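Local coordinates for protein phycocyanobilin lyase subunit alpha (Nostoc sp. PCC 7120, PDB 5N3U) that associates with its partner subunit CpcF to form a lyase that is probably required for chromophorylation of the CpcA gene product, at residues A123-L128 with T161-L166; P165-F170 with A183-Q188; E60-R65 with G69-R74. All blocks are in the same frame, centred on the assembly; numbering follows the deposited sequence.

Contact 1 (A123-L128 with T161-L166); sequences ALIKLL and TDAIPL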
loop_
_atom_site.group_PDB
_atom_site.type_symbol
_atom_site.label_atom_id
_atom_site.label_comp_id
_atom_site.label_asym_id
_atom_site.label_seq_id
_atom_site.Cartn_x
_atom_site.Cartn_y
_atom_site.Cartn_z
ATOM N N ALA A 123 -23.890 -29.674 -2.388
ATOM C CA ALA A 123 -22.816 -29.642 -3.336
ATOM C C ALA A 123 -21.446 -29.562 -2.622
ATOM O O ALA A 123 -20.469 -30.179 -3.062
ATOM C CB ALA A 123 -22.974 -28.504 -4.270
ATOM N N LEU A 124 -21.394 -28.825 -1.523
ATOM C CA LEU A 124 -20.180 -28.789 -0.668
ATOM C C LEU A 124 -19.904 -30.125 -0.100
ATOM O O LEU A 124 -18.764 -30.553 -0.104
ATOM C CB LEU A 124 -20.307 -27.776 0.428
ATOM C CG LEU A 124 -20.353 -26.342 -0.133
ATOM C CD1 LEU A 124 -20.891 -25.364 0.895
ATOM C CD2 LEU A 124 -18.986 -25.911 -0.614
ATOM N N ILE A 125 -20.951 -30.802 0.367
ATOM C CA ILE A 125 -20.782 -32.170 0.932
ATOM C C ILE A 125 -20.216 -33.191 -0.039
ATOM O O ILE A 125 -19.333 -33.970 0.272
ATOM C CB ILE A 125 -22.080 -32.633 1.558
ATOM C CG1 ILE A 125 -22.262 -31.890 2.894
ATOM C CG2 ILE A 125 -22.097 -34.139 1.848
ATOM C CD1 ILE A 125 -23.643 -32.115 3.516
ATOM N N LYS A 126 -20.618 -33.079 -1.273
ATOM C CA LYS A 126 -20.112 -33.957 -2.306
ATOM C C LYS A 126 -18.610 -33.798 -2.502
ATOM O O LYS A 126 -17.896 -34.769 -2.781
ATOM C CB LYS A 126 -20.910 -33.608 -3.572
ATOM C CG LYS A 126 -20.422 -34.233 -4.844
ATOM C CD LYS A 126 -21.573 -34.878 -5.613
ATOM C CE LYS A 126 -22.676 -33.907 -5.898
ATOM N NZ LYS A 126 -23.149 -34.117 -7.310
ATOM N N LEU A 127 -18.054 -32.607 -2.315
ATOM C CA LEU A 127 -16.607 -32.457 -2.474
ATOM C C LEU A 127 -15.809 -33.088 -1.342
ATOM O O LEU A 127 -14.611 -33.246 -1.441
ATOM C CB LEU A 127 -16.262 -30.982 -2.650
ATOM C CG LEU A 127 -16.810 -30.255 -3.850
ATOM C CD1 LEU A 127 -16.273 -28.864 -3.923
ATOM C CD2 LEU A 127 -16.444 -30.933 -5.156
ATOM N N LEU A 128 -16.467 -33.506 -0.289
ATOM C CA LEU A 128 -15.796 -34.292 0.725
ATOM C C LEU A 128 -15.917 -35.826 0.490
ATOM O O LEU A 128 -15.578 -36.609 1.363
ATOM C CB LEU A 128 -16.356 -33.946 2.100
ATOM C CG LEU A 128 -16.318 -32.482 2.588
ATOM C CD1 LEU A 128 -16.786 -32.358 4.053
ATOM C CD2 LEU A 128 -14.910 -31.990 2.532
ATOM N N THR A 161 -25.178 -28.776 9.902
ATOM C CA THR A 161 -24.913 -29.732 10.968
ATOM C C THR A 161 -24.908 -31.208 10.579
ATOM O O THR A 161 -24.201 -32.013 11.183
ATOM C CB THR A 161 -25.899 -29.529 12.136
ATOM O OG1 THR A 161 -27.224 -29.495 11.598
ATOM C CG2 THR A 161 -25.540 -28.260 12.857
ATOM N N ASP A 162 -25.637 -31.560 9.544
ATOM C CA ASP A 162 -25.576 -32.926 9.030
ATOM C C ASP A 162 -24.204 -33.331 8.573
ATOM O O ASP A 162 -23.930 -34.473 8.536
ATOM C CB ASP A 162 -26.413 -33.095 7.794
ATOM C CG ASP A 162 -27.880 -33.063 8.074
ATOM O OD1 ASP A 162 -28.299 -33.353 9.219
ATOM O OD2 ASP A 162 -28.612 -32.745 7.105
ATOM N N ALA A 163 -23.325 -32.388 8.292
ATOM C CA ALA A 163 -22.008 -32.717 7.789
ATOM C C ALA A 163 -21.005 -32.996 8.854
ATOM O O ALA A 163 -19.863 -33.353 8.534
ATOM C CB ALA A 163 -21.505 -31.567 6.875
ATOM N N ILE A 164 -21.347 -32.766 10.118
ATOM C CA ILE A 164 -20.398 -32.985 11.213
ATOM C C ILE A 164 -19.589 -34.250 11.122
ATOM O O ILE A 164 -18.400 -34.187 11.237
ATOM C CB ILE A 164 -21.092 -32.894 12.602
ATOM C CG1 ILE A 164 -21.403 -31.427 12.891
ATOM C CG2 ILE A 164 -20.212 -33.494 13.715
ATOM C CD1 ILE A 164 -22.448 -31.187 14.002
ATOM N N PRO A 165 -20.209 -35.425 10.933
ATOM C CA PRO A 165 -19.418 -36.673 10.929
ATOM C C PRO A 165 -18.466 -36.747 9.719
ATOM O O PRO A 165 -17.472 -37.442 9.770
ATOM C CB PRO A 165 -20.455 -37.760 10.738
ATOM C CG PRO A 165 -21.770 -37.153 10.875
ATOM C CD PRO A 165 -21.648 -35.661 10.784
ATOM N N LEU A 166 -18.762 -35.988 8.634
ATOM C CA LEU A 166 -17.858 -35.917 7.495
ATOM C C LEU A 166 -16.720 -34.932 7.726
ATOM O O LEU A 166 -15.621 -35.130 7.262
ATOM C CB LEU A 166 -18.612 -35.517 6.268
ATOM C CG LEU A 166 -19.870 -36.290 5.923
ATOM C CD1 LEU A 166 -20.457 -35.656 4.657
ATOM C CD2 LEU A 166 -19.607 -37.761 5.682
#

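Contact 2 (P165-F170 with A183-Q188); sequences PLIQPF and ARAMYQ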
loop_
_atom_site.group_PDB
_atom_site.type_symbol
_atom_site.label_atom_id
_atom_site.label_comp_id
_atom_site.label_asym_id
_atom_site.label_seq_id
_atom_site.Cartn_x
_atom_site.Cartn_y
_atom_site.Cartn_z
ATOM N N PRO A 165 -20.209 -35.425 10.933
ATOM C CA PRO A 165 -19.418 -36.673 10.929
ATOM C C PRO A 165 -18.466 -36.747 9.719
ATOM O O PRO A 165 -17.472 -37.442 9.770
ATOM C CB PRO A 165 -20.455 -37.760 10.738
ATOM C CG PRO A 165 -21.770 -37.153 10.875
ATOM C CD PRO A 165 -21.648 -35.661 10.784
ATOM N N LEU A 166 -18.762 -35.988 8.634
ATOM C CA LEU A 166 -17.858 -35.917 7.495
ATOM C C LEU A 166 -16.720 -34.932 7.726
ATOM O O LEU A 166 -15.621 -35.130 7.262
ATOM C CB LEU A 166 -18.612 -35.517 6.268
ATOM C CG LEU A 166 -19.870 -36.290 5.923
ATOM C CD1 LEU A 166 -20.457 -35.656 4.657
ATOM C CD2 LEU A 166 -19.607 -37.761 5.682
ATOM N N ILE A 167 -16.985 -33.923 8.536
ATOM C CA ILE A 167 -16.055 -32.907 8.849
ATOM C C ILE A 167 -15.076 -33.327 9.918
ATOM O O ILE A 167 -13.860 -33.094 9.782
ATOM C CB ILE A 167 -16.788 -31.617 9.285
ATOM C CG1 ILE A 167 -17.547 -31.036 8.114
ATOM C CG2 ILE A 167 -15.793 -30.612 9.843
ATOM C CD1 ILE A 167 -18.487 -29.952 8.521
ATOM N N GLN A 168 -15.573 -33.963 10.977
ATOM C CA GLN A 168 -14.747 -34.294 12.136
ATOM C C GLN A 168 -13.437 -35.027 11.859
ATOM O O GLN A 168 -12.432 -34.624 12.346
ATOM C CB GLN A 168 -15.586 -35.112 13.117
ATOM C CG GLN A 168 -14.852 -35.355 14.420
ATOM C CD GLN A 168 -15.827 -35.716 15.590
ATOM O OE1 GLN A 168 -17.049 -35.773 15.412
ATOM N NE2 GLN A 168 -15.288 -35.842 16.786
ATOM N N PRO A 169 -13.419 -36.010 10.911
ATOM C CA PRO A 169 -12.187 -36.658 10.527
ATOM C C PRO A 169 -11.078 -35.742 9.985
ATOM O O PRO A 169 -9.856 -35.979 10.136
ATOM C CB PRO A 169 -12.675 -37.639 9.478
ATOM C CG PRO A 169 -14.031 -37.933 9.868
ATOM C CD PRO A 169 -14.559 -36.607 10.272
ATOM N N PHE A 170 -11.468 -34.619 9.365
ATOM C CA PHE A 170 -10.477 -33.681 8.848
ATOM C C PHE A 170 -9.701 -32.992 9.906
ATOM O O PHE A 170 -8.659 -32.372 9.623
ATOM C CB PHE A 170 -11.123 -32.657 7.871
ATOM C CG PHE A 170 -11.509 -33.287 6.529
ATOM C CD1 PHE A 170 -12.658 -34.012 6.411
ATOM C CD2 PHE A 170 -10.634 -33.242 5.463
ATOM C CE1 PHE A 170 -12.997 -34.620 5.207
ATOM C CE2 PHE A 170 -10.955 -33.846 4.234
ATOM C CZ PHE A 170 -12.132 -34.507 4.112
ATOM N N ALA A 183 -11.364 -27.414 12.500
ATOM C CA ALA A 183 -11.595 -26.877 13.884
ATOM C C ALA A 183 -12.578 -25.777 13.914
ATOM O O ALA A 183 -13.548 -25.765 14.666
ATOM C CB ALA A 183 -10.313 -26.448 14.482
ATOM N N ARG A 184 -12.442 -24.865 12.953
ATOM C CA ARG A 184 -13.459 -23.848 12.812
ATOM C C ARG A 184 -14.814 -24.288 12.533
ATOM O O ARG A 184 -15.799 -23.853 13.174
ATOM C CB ARG A 184 -13.008 -22.831 11.734
ATOM C CG ARG A 184 -14.006 -21.752 11.452
ATOM C CD ARG A 184 -13.587 -21.249 10.094
ATOM N NE ARG A 184 -14.032 -19.950 9.597
ATOM C CZ ARG A 184 -15.174 -19.672 9.026
ATOM N NH1 ARG A 184 -16.219 -20.550 8.970
ATOM N NH2 ARG A 184 -15.293 -18.424 8.567
ATOM N N ALA A 185 -14.947 -25.166 11.569
ATOM C CA ALA A 185 -16.243 -25.695 11.268
ATOM C C ALA A 185 -16.844 -26.508 12.428
ATOM O O ALA A 185 -18.027 -26.370 12.761
ATOM C CB ALA A 185 -16.196 -26.550 10.060
ATOM N N MET A 186 -15.995 -27.294 13.077
ATOM C CA MET A 186 -16.518 -28.071 14.185
ATOM C C MET A 186 -17.067 -27.181 15.310
ATOM O O MET A 186 -18.130 -27.468 15.899
ATOM C CB MET A 186 -15.437 -29.013 14.660
ATOM C CG MET A 186 -15.217 -30.268 13.770
ATOM S SD MET A 186 -16.645 -31.278 13.509
ATOM C CE MET A 186 -16.919 -32.008 15.194
ATOM N N TYR A 187 -16.332 -26.150 15.641
ATOM C CA TYR A 187 -16.844 -25.180 16.601
ATOM C C TYR A 187 -18.159 -24.527 16.184
ATOM O O TYR A 187 -19.149 -24.448 16.943
ATOM C CB TYR A 187 -15.823 -24.143 16.910
ATOM C CG TYR A 187 -16.337 -23.247 18.049
ATOM C CD1 TYR A 187 -17.128 -22.118 17.782
ATOM C CD2 TYR A 187 -16.070 -23.564 19.363
ATOM C CE1 TYR A 187 -17.609 -21.315 18.823
ATOM C CE2 TYR A 187 -16.545 -22.773 20.410
ATOM C CZ TYR A 187 -17.320 -21.667 20.138
ATOM O OH TYR A 187 -17.815 -20.870 21.144
ATOM N N GLN A 188 -18.244 -24.078 14.934
ATOM C CA GLN A 188 -19.460 -23.469 14.503
ATOM C C GLN A 188 -20.603 -24.349 14.559
ATOM O O GLN A 188 -21.679 -23.922 14.909
ATOM C CB GLN A 188 -19.348 -22.888 13.074
ATOM C CG GLN A 188 -18.462 -21.723 12.993
ATOM C CD GLN A 188 -18.332 -21.217 11.527
ATOM O OE1 GLN A 188 -17.804 -21.903 10.649
ATOM N NE2 GLN A 188 -18.755 -20.055 11.300
#

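Contact 3 (E60-R65 with G69-R74); sequences EDEADR and GGYPLR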
loop_
_atom_site.group_PDB
_atom_site.type_symbol
_atom_site.label_atom_id
_atom_site.label_comp_id
_atom_site.label_asym_id
_atom_site.label_seq_id
_atom_site.Cartn_x
_atom_site.Cartn_y
_atom_site.Cartn_z
ATOM N N GLU A 60 -20.087 -18.689 -16.748
ATOM C CA GLU A 60 -20.145 -19.614 -17.857
ATOM C C GLU A 60 -19.196 -19.229 -19.004
ATOM O O GLU A 60 -19.278 -19.829 -20.064
ATOM C CB GLU A 60 -21.587 -19.651 -18.388
ATOM C CG GLU A 60 -22.467 -20.302 -17.329
ATOM C CD GLU A 60 -23.976 -20.103 -17.535
ATOM O OE1 GLU A 60 -24.712 -20.690 -16.717
ATOM O OE2 GLU A 60 -24.434 -19.378 -18.459
ATOM N N ASP A 61 -18.245 -18.309 -18.768
ATOM C CA ASP A 61 -17.263 -17.966 -19.788
ATOM C C ASP A 61 -16.583 -19.147 -20.400
ATOM O O ASP A 61 -16.072 -20.075 -19.719
ATOM C CB ASP A 61 -16.181 -17.037 -19.225
ATOM C CG ASP A 61 -15.213 -16.555 -20.297
ATOM O OD1 ASP A 61 -15.711 -15.904 -21.288
ATOM O OD2 ASP A 61 -13.993 -16.857 -20.203
ATOM N N GLU A 62 -16.484 -19.094 -21.720
ATOM C CA GLU A 62 -15.633 -20.025 -22.462
ATOM C C GLU A 62 -14.465 -19.382 -23.231
ATOM O O GLU A 62 -13.635 -20.132 -23.688
ATOM C CB GLU A 62 -16.468 -20.813 -23.504
ATOM C CG GLU A 62 -17.658 -21.505 -22.880
ATOM C CD GLU A 62 -17.283 -22.821 -22.213
ATOM O OE1 GLU A 62 -16.078 -23.207 -22.158
ATOM O OE2 GLU A 62 -18.208 -23.512 -21.740
ATOM N N ALA A 63 -14.427 -18.072 -23.394
ATOM C CA ALA A 63 -13.384 -17.324 -24.198
ATOM C C ALA A 63 -11.986 -17.421 -23.614
ATOM O O ALA A 63 -10.961 -17.597 -24.345
ATOM C CB ALA A 63 -13.776 -15.879 -24.273
ATOM N N ASP A 64 -11.917 -17.389 -22.279
ATOM C CA ASP A 64 -10.575 -17.303 -21.599
ATOM C C ASP A 64 -10.237 -18.642 -20.952
ATOM O O ASP A 64 -10.996 -19.127 -20.014
ATOM C CB ASP A 64 -10.605 -16.168 -20.544
ATOM C CG ASP A 64 -9.190 -15.742 -20.046
ATOM O OD1 ASP A 64 -8.218 -16.416 -20.435
ATOM O OD2 ASP A 64 -9.065 -14.702 -19.307
ATOM N N ARG A 65 -9.143 -19.243 -21.418
ATOM C CA ARG A 65 -8.632 -20.483 -20.880
ATOM C C ARG A 65 -7.148 -20.359 -20.611
ATOM O O ARG A 65 -6.455 -19.662 -21.351
ATOM C CB ARG A 65 -8.847 -21.639 -21.821
ATOM C CG ARG A 65 -10.273 -21.862 -22.279
ATOM C CD ARG A 65 -11.230 -22.202 -21.095
ATOM N NE ARG A 65 -10.965 -23.464 -20.453
ATOM C CZ ARG A 65 -11.461 -24.641 -20.859
ATOM N NH1 ARG A 65 -12.232 -24.734 -21.967
ATOM N NH2 ARG A 65 -11.205 -25.730 -20.141
ATOM N N GLY A 69 -6.540 -26.521 -18.655
ATOM C CA GLY A 69 -7.930 -26.183 -18.869
ATOM C C GLY A 69 -8.587 -25.216 -17.876
ATOM O O GLY A 69 -9.830 -25.103 -17.821
ATOM N N GLY A 70 -7.791 -24.434 -17.171
ATOM C CA GLY A 70 -8.345 -23.349 -16.327
ATOM C C GLY A 70 -9.207 -22.308 -16.999
ATOM O O GLY A 70 -9.133 -22.093 -18.234
ATOM N N TYR A 71 -10.029 -21.629 -16.188
ATOM C CA TYR A 71 -10.933 -20.640 -16.660
ATOM C C TYR A 71 -10.692 -19.345 -15.881
ATOM O O TYR A 71 -11.387 -19.086 -14.895
ATOM C CB TYR A 71 -12.355 -21.108 -16.380
ATOM C CG TYR A 71 -12.857 -22.300 -17.184
ATOM C CD1 TYR A 71 -12.702 -23.586 -16.717
ATOM C CD2 TYR A 71 -13.629 -22.104 -18.358
ATOM C CE1 TYR A 71 -13.228 -24.662 -17.409
ATOM C CE2 TYR A 71 -14.123 -23.152 -19.082
ATOM C CZ TYR A 71 -13.925 -24.416 -18.607
ATOM O OH TYR A 71 -14.373 -25.474 -19.303
ATOM N N PRO A 72 -9.716 -18.507 -16.300
ATOM C CA PRO A 72 -9.394 -17.285 -15.525
ATOM C C PRO A 72 -10.562 -16.347 -15.225
ATOM O O PRO A 72 -10.667 -15.818 -14.154
ATOM C CB PRO A 72 -8.368 -16.563 -16.405
ATOM C CG PRO A 72 -7.702 -17.666 -17.149
ATOM C CD PRO A 72 -8.776 -18.706 -17.421
ATOM N N LEU A 73 -11.407 -16.074 -16.171
ATOM C CA LEU A 73 -12.468 -15.139 -15.874
ATOM C C LEU A 73 -13.483 -15.794 -14.923
ATOM O O LEU A 73 -14.076 -15.091 -14.121
ATOM C CB LEU A 73 -13.182 -14.617 -17.182
ATOM C CG LEU A 73 -14.312 -13.635 -16.953
ATOM C CD1 LEU A 73 -13.744 -12.381 -16.321
ATOM C CD2 LEU A 73 -15.082 -13.219 -18.279
ATOM N N ARG A 74 -13.709 -17.090 -15.032
ATOM C CA ARG A 74 -14.654 -17.715 -14.105
ATOM C C ARG A 74 -14.110 -17.602 -12.663
ATOM O O ARG A 74 -14.842 -17.315 -11.754
ATOM C CB ARG A 74 -14.870 -19.162 -14.408
ATOM C CG ARG A 74 -15.677 -19.390 -15.660
ATOM C CD ARG A 74 -16.023 -20.856 -15.775
ATOM N NE ARG A 74 -16.496 -21.137 -17.123
ATOM C CZ ARG A 74 -17.108 -22.243 -17.492
ATOM N NH1 ARG A 74 -17.376 -23.194 -16.601
ATOM N NH2 ARG A 74 -17.456 -22.389 -18.770
HETATM O O HOH W 1 -12.792 -18.019 -18.126
#

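Contact 1 (A123-L128 with T161-L166)
Ala163, the last residue of the short 3-10 turn 161-163, is the first on its side to meet helix 121-126. Its CB faces Ile125 and touches the longer branch of that side chain, lying 4.0 Å from Ile125 CD1, with CG1 almost as near. A single methyl group at this point is consistent with the close approach of the backbones: the CA atoms of Ala163 and Ile125 are 7.0 Å apart. Ile164 turns away to pack against Met186 and Leu189 of helix 176-190. Leu166 brings the chain back to the contact. Its CD1 lies 3.6 Å from Ile125 CG2, and the two side chains cross at about a right angle. Ile125 can serve both neighbours because its chi1 of -75° sets CG1 beside the backbone N and CG2 anti to it, so that one branch reaches Ala163 and the other Leu166. One turn on from Ile125, Leu128 CD1 adds a looser touch, 4.3 Å from Leu166 CB. Behind Leu128 and Leu124 stands helix 148-157, against which both pack. Such small aliphatic seams between short helices not adjacent in sequence, with no polar pair across them, suit the stacked helical layers of a HEAT-repeat solenoid.

Contact 2 (P165-F170 with A183-Q188)
Met186 reaches across from helix 176-190 and lays its thioether against Ile167 and Gln168. The sulfur SD is 3.8 Å from Ile167 CG2 and equally close to Gln168 CA, so it rests on backbone as well as side chain. Ile167 and Met186 run antiparallel to one another as they pass, and Ala185 CB supports the same methyl, 4.1 Å from Ile167 CG2. Beyond the sulfur, Met186 CE sits against the glutamine chain, which the methionine crosses nearly perpendicularly, within 4.0 Å of Gln168 CB and CG and 3.8 Å of Gln168 OE1. Bends at chi2 (-56°) and chi3 (-69°) curl the methionine into this position, whereas Gln168 runs out extended. Further out, Ile167 is backed by Leu152 and Leu155 of helix 148-157, while Tyr195 of helix 193-203 touches both Gln168 and Met186. Helix 176-190 is itself tied in by Arg184, which forms salt bridges with Glu113 and Asp217. Between the two segments the chemistry is that of dispersion: a polarisable sulfur and several methyl and methylene groups meet without a directional bond, which suggests that close fit, more than polar pairing, holds these two segments together.

Contact 3 (E60-R65 with G69-R74)
Arg65 lies flat on Tyr71: guanidinium and ring are 3.8 Å apart between centres, their planes within 6°, a stacked cation-pi pair. Bends at chi2 (-62°) and chi3 (-66°) fold the arginine back over the phenol. The other ring face is met near its rim by the Arg74 guanidinium, so the tyrosine sits between two arginines.

Hydrogen bonds fix both. Arg65 NH2 donates almost straight to Gly69 O at 2.8 Å, and Arg65 NE reaches Gly70 O at 3.2 Å, both acceptors lying in the guanidinium plane. A leucine in place of Arg65 would probably leave these two carbonyls without these guanidinium donors and strip one face of Tyr71 of its charged cover. Arg74 grips a single atom side-on: its NE is 2.8 Å and its NH2 2.9 Å from Asp61 O.

This is the loop leading into helix 72-83 of the HEAT-like array, with Tyr71 at the N-cap position. Inside the loop, Asp64 N donates to Asp61 OD2 at 3.0 Å, an Asx motif; a water bonded to that oxygen at 2.7 Å also donates to Asp64 O.

Among charges, Glu62 OE2 forms a salt bridge with Arg74 NH2 at 3.3 Å. Asp64 OD1 pairs with Lys137 of the phycocyanobilin lyase subunit beta.

Van der Waals contact comes from Leu73, crossing the Asp61 side chain, and from the Pro72 ring against the Asp64 carboxylate.

Along the chain, contact 3 closes before contact 1 opens, and contact 2 opens with the residues that close contact 1. Contacts 1 and 2 share Pro165, Leu166 and helix 164-167, with centres 10 Å apart. They touch directly, Ile164 CG2 lying 3.9 Å from Met186 CE, so this short helix is packed between helix 121-126 and helix 176-190. Contact 3 stands apart at the start of helix 72-83, its centre about 28 Å from that of contact 1 and about 33 Å from that of contact 2. The two adjoining, largely apolar contacts thus join helix 164-167 to both helices within the all-helical fold, while the polar loop of contact 3 also meets the partner subunit of the lyase.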